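Local coordinates for 2-dehydropantoate 2-reductase (Enterococcus faecium, PDB 3WFJ), which probably catalyses the NADPH-dependent reduction of ketopantoate to pantoate in pantothenate biosynthesis, and binds NAD, at residues T127-G132 with G145-Q150. Sequence-based numbering, arbitrary orientation.
Sequences TMWTAG and GSVELQ. With NAD (nicotinamide-adenine-dinucleotide), chain I.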
loop_
_atom_site.group_PDB
_atom_site.type_symbol
_atom_site.label_atom_id
_atom_site.label_comp_id
_atom_site.label_asym_id
_atom_site.label_seq_id
_atom_site.Cartn_x
_atom_site.Cartn_y
_atom_site.Cartn_z
ATOM N N THR A 127 16.516 3.623 21.330
ATOM C CA THR A 127 15.957 4.589 22.304
ATOM C C THR A 127 14.452 4.762 22.087
ATOM O O THR A 127 13.954 4.554 20.971
ATOM C CB THR A 127 16.633 5.962 22.184
ATOM O OG1 THR A 127 16.081 6.865 23.140
ATOM C CG2 THR A 127 16.460 6.524 20.822
ATOM N N MET A 128 13.761 5.100 23.185
ATOM C CA MET A 128 12.328 5.444 23.187
ATOM C C MET A 128 12.180 6.921 23.352
ATOM O O MET A 128 11.088 7.367 23.595
ATOM C CB MET A 128 11.571 4.764 24.351
ATOM C CG MET A 128 11.206 3.310 24.178
ATOM S SD MET A 128 10.331 2.871 22.675
ATOM C CE MET A 128 11.300 1.422 22.274
ATOM N N TRP A 129 13.263 7.687 23.269
ATOM C CA TRP A 129 13.150 9.137 23.298
ATOM C C TRP A 129 12.656 9.573 21.958
ATOM O O TRP A 129 12.913 8.931 20.977
ATOM C CB TRP A 129 14.489 9.861 23.617
ATOM C CG TRP A 129 14.950 9.783 24.998
ATOM C CD1 TRP A 129 15.885 8.946 25.492
ATOM C CD2 TRP A 129 14.555 10.631 26.075
ATOM N NE1 TRP A 129 16.068 9.166 26.839
ATOM C CE2 TRP A 129 15.279 10.217 27.220
ATOM C CE3 TRP A 129 13.643 11.674 26.209
ATOM C CZ2 TRP A 129 15.102 10.818 28.487
ATOM C CZ3 TRP A 129 13.456 12.237 27.470
ATOM C CH2 TRP A 129 14.181 11.827 28.584
ATOM N N THR A 130 11.935 10.693 21.953
ATOM C CA THR A 130 11.412 11.332 20.751
ATOM C C THR A 130 11.985 12.735 20.575
ATOM O O THR A 130 12.576 13.275 21.474
ATOM C CB THR A 130 9.860 11.453 20.802
ATOM O OG1 THR A 130 9.463 12.081 22.013
ATOM C CG2 THR A 130 9.226 10.139 20.775
ATOM N N ALA A 131 11.840 13.311 19.387
ATOM C CA ALA A 131 12.387 14.669 19.102
ATOM C C ALA A 131 11.972 15.109 17.705
ATOM O O ALA A 131 11.942 14.288 16.775
ATOM C CB ALA A 131 13.923 14.717 19.207
ATOM N N GLY A 132 11.579 16.369 17.586
ATOM C CA GLY A 132 11.196 16.943 16.323
ATOM C C GLY A 132 12.094 18.123 15.960
ATOM O O GLY A 132 12.362 19.017 16.783
ATOM N N GLY A 145 11.309 9.151 28.023
ATOM C CA GLY A 145 12.123 8.288 27.203
ATOM C C GLY A 145 13.007 7.342 27.982
ATOM O O GLY A 145 13.000 7.327 29.220
ATOM N N SER A 146 13.809 6.556 27.241
ATOM C CA SER A 146 14.805 5.618 27.822
ATOM C C SER A 146 15.812 5.145 26.758
ATOM O O SER A 146 15.589 5.379 25.544
ATOM C CB SER A 146 14.076 4.396 28.368
ATOM O OG SER A 146 13.795 3.478 27.333
ATOM N N VAL A 147 16.858 4.418 27.173
ATOM C CA VAL A 147 17.819 3.856 26.232
ATOM C C VAL A 147 18.140 2.398 26.610
ATOM O O VAL A 147 18.128 2.070 27.773
ATOM C CB VAL A 147 19.110 4.731 26.081
ATOM C CG1 VAL A 147 20.037 4.227 24.980
ATOM C CG2 VAL A 147 18.765 6.172 25.734
ATOM N N GLU A 148 18.372 1.534 25.609
ATOM C CA GLU A 148 18.925 0.283 25.826
ATOM C C GLU A 148 20.104 0.128 24.906
ATOM O O GLU A 148 20.093 0.610 23.783
ATOM C CB GLU A 148 17.946 -0.791 25.457
ATOM C CG GLU A 148 16.832 -1.009 26.472
ATOM C CD GLU A 148 15.993 -2.196 26.100
ATOM O OE1 GLU A 148 16.298 -3.338 26.574
ATOM O OE2 GLU A 148 15.131 -2.033 25.209
ATOM N N LEU A 149 21.138 -0.558 25.378
ATOM C CA LEU A 149 22.354 -0.664 24.629
ATOM C C LEU A 149 23.089 -1.912 25.111
ATOM O O LEU A 149 23.010 -2.246 26.305
ATOM C CB LEU A 149 23.224 0.621 24.805
ATOM C CG LEU A 149 23.968 0.927 26.131
ATOM C CD1 LEU A 149 25.289 0.192 26.219
ATOM C CD2 LEU A 149 24.275 2.414 26.308
ATOM N N GLN A 150 23.908 -2.478 24.234
ATOM C CA GLN A 150 24.831 -3.514 24.591
ATOM C C GLN A 150 26.102 -3.385 23.732
ATOM O O GLN A 150 26.183 -2.599 22.778
ATOM C CB GLN A 150 24.139 -4.856 24.398
ATOM C CG GLN A 150 25.005 -6.122 24.281
ATOM C CD GLN A 150 24.206 -7.407 24.479
ATOM O OE1 GLN A 150 23.257 -7.719 23.738
ATOM N NE2 GLN A 150 24.579 -8.165 25.505
HETATM P PA NAD I . 16.426 13.841 11.515
HETATM O O1A NAD I . 16.187 13.652 9.999
HETATM O O2A NAD I . 15.432 14.729 12.313
HETATM O O5B NAD I . 17.915 14.417 11.638
HETATM C C5B NAD I . 18.943 13.515 11.126
HETATM C C4B NAD I . 19.766 14.132 10.007
HETATM O O4B NAD I . 18.942 14.512 8.874
HETATM C C3B NAD I . 20.494 15.382 10.466
HETATM O O3B NAD I . 21.688 15.517 9.689
HETATM C C2B NAD I . 19.637 16.448 9.935
HETATM O O2B NAD I . 20.522 17.560 9.878
HETATM C C1B NAD I . 19.243 15.839 8.571
HETATM N N9A NAD I . 18.146 16.625 8.048
HETATM C C8A NAD I . 16.996 16.819 8.680
HETATM N N7A NAD I . 16.234 17.730 8.029
HETATM C C5A NAD I . 16.944 18.134 6.950
HETATM C C6A NAD I . 16.725 19.070 5.830
HETATM N N6A NAD I . 15.574 19.703 5.764
HETATM N N1A NAD I . 17.647 19.255 4.892
HETATM C C2A NAD I . 18.770 18.529 4.995
HETATM N N3A NAD I . 19.063 17.682 6.009
HETATM C C4A NAD I . 18.201 17.425 6.997
HETATM O O3 NAD I . 16.497 12.181 11.894
HETATM P PN NAD I . 16.139 11.737 13.376
HETATM O O1N NAD I . 14.947 12.203 14.137
HETATM O O2N NAD I . 17.193 12.693 13.934
HETATM O O5D NAD I . 16.503 10.141 13.606
HETATM C C5D NAD I . 17.810 9.638 13.836
HETATM C C4D NAD I . 17.647 8.197 13.850
HETATM O O4D NAD I . 17.098 8.019 15.128
HETATM C C3D NAD I . 16.590 7.684 12.829
HETATM O O3D NAD I . 17.016 6.434 12.282
HETATM C C2D NAD I . 15.328 7.452 13.623
HETATM O O2D NAD I . 14.720 6.280 13.274
HETATM C C1D NAD I . 15.843 7.304 15.055
HETATM N N1N NAD I . 14.812 7.869 15.943
HETATM C C2N NAD I . 14.241 9.080 15.704
HETATM C C3N NAD I . 13.267 9.460 16.560
HETATM C C7N NAD I . 12.590 10.830 16.529
HETATM O O7N NAD I . 11.736 11.166 17.385
HETATM N N7N NAD I . 12.988 11.811 15.715
HETATM C C4N NAD I . 12.907 8.600 17.631
HETATM C C5N NAD I . 13.481 7.361 17.807
HETATM C C6N NAD I . 14.502 7.044 16.953
#
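Two donors of the 127-132 segment, the hydroxyl of Thr127 and the backbone amide of Met128, converge on the carbonyl oxygen of Ser146 where strand 122-127 gives way to loop. Thr127 OG1 donates to Ser146 O over 2.9 Å, and Met128 N donates to the same oxygen over 3.0 Å, nearly straight at 166°; they arrive from opposite faces of the carbonyl plane. A chi1 of -180° turns the Thr127 hydroxyl away from its own amide, where it also accepts from Trp129 N at 2.9 Å, closing an ST turn. Thr127 and Val147 form an antiparallel, non-hydrogen-bonded pair, their side chains on the sheet face covered by Phe15 of helix 10-21.

The aromatic contact is a CH-pi interaction. Gly145 CA sits over one face of the Trp129 indole, 3.7 Å from the centroid of its five-membered ring and 17° off the normal, while Ser146 N lies above the same face nearer the rim. Val147 CG2 meets the ring edge, 4.0 Å from Trp129 CD1. The indole nitrogen, NE1, donates to the carbonyl of Leu172.

The chain meets the cofactor from Trp129 onward. Ala131 N donates to the carboxamide oxygen O7N of NAD, and Ala131 O accepts from NAD N7N, each at 2.9 Å, a two-bond grip that probably limits rotation of the carboxamide.

The chemistry thus ties the end of strand 122-127 in a Rossmann-type sheet to the approach of strand 147-151 through one carbonyl oxygen that accepts two hydrogen bonds and an indole face lying against Gly145 and the amide of Ser146, and is consistent with a defined path for the loop that holds the nicotinamide.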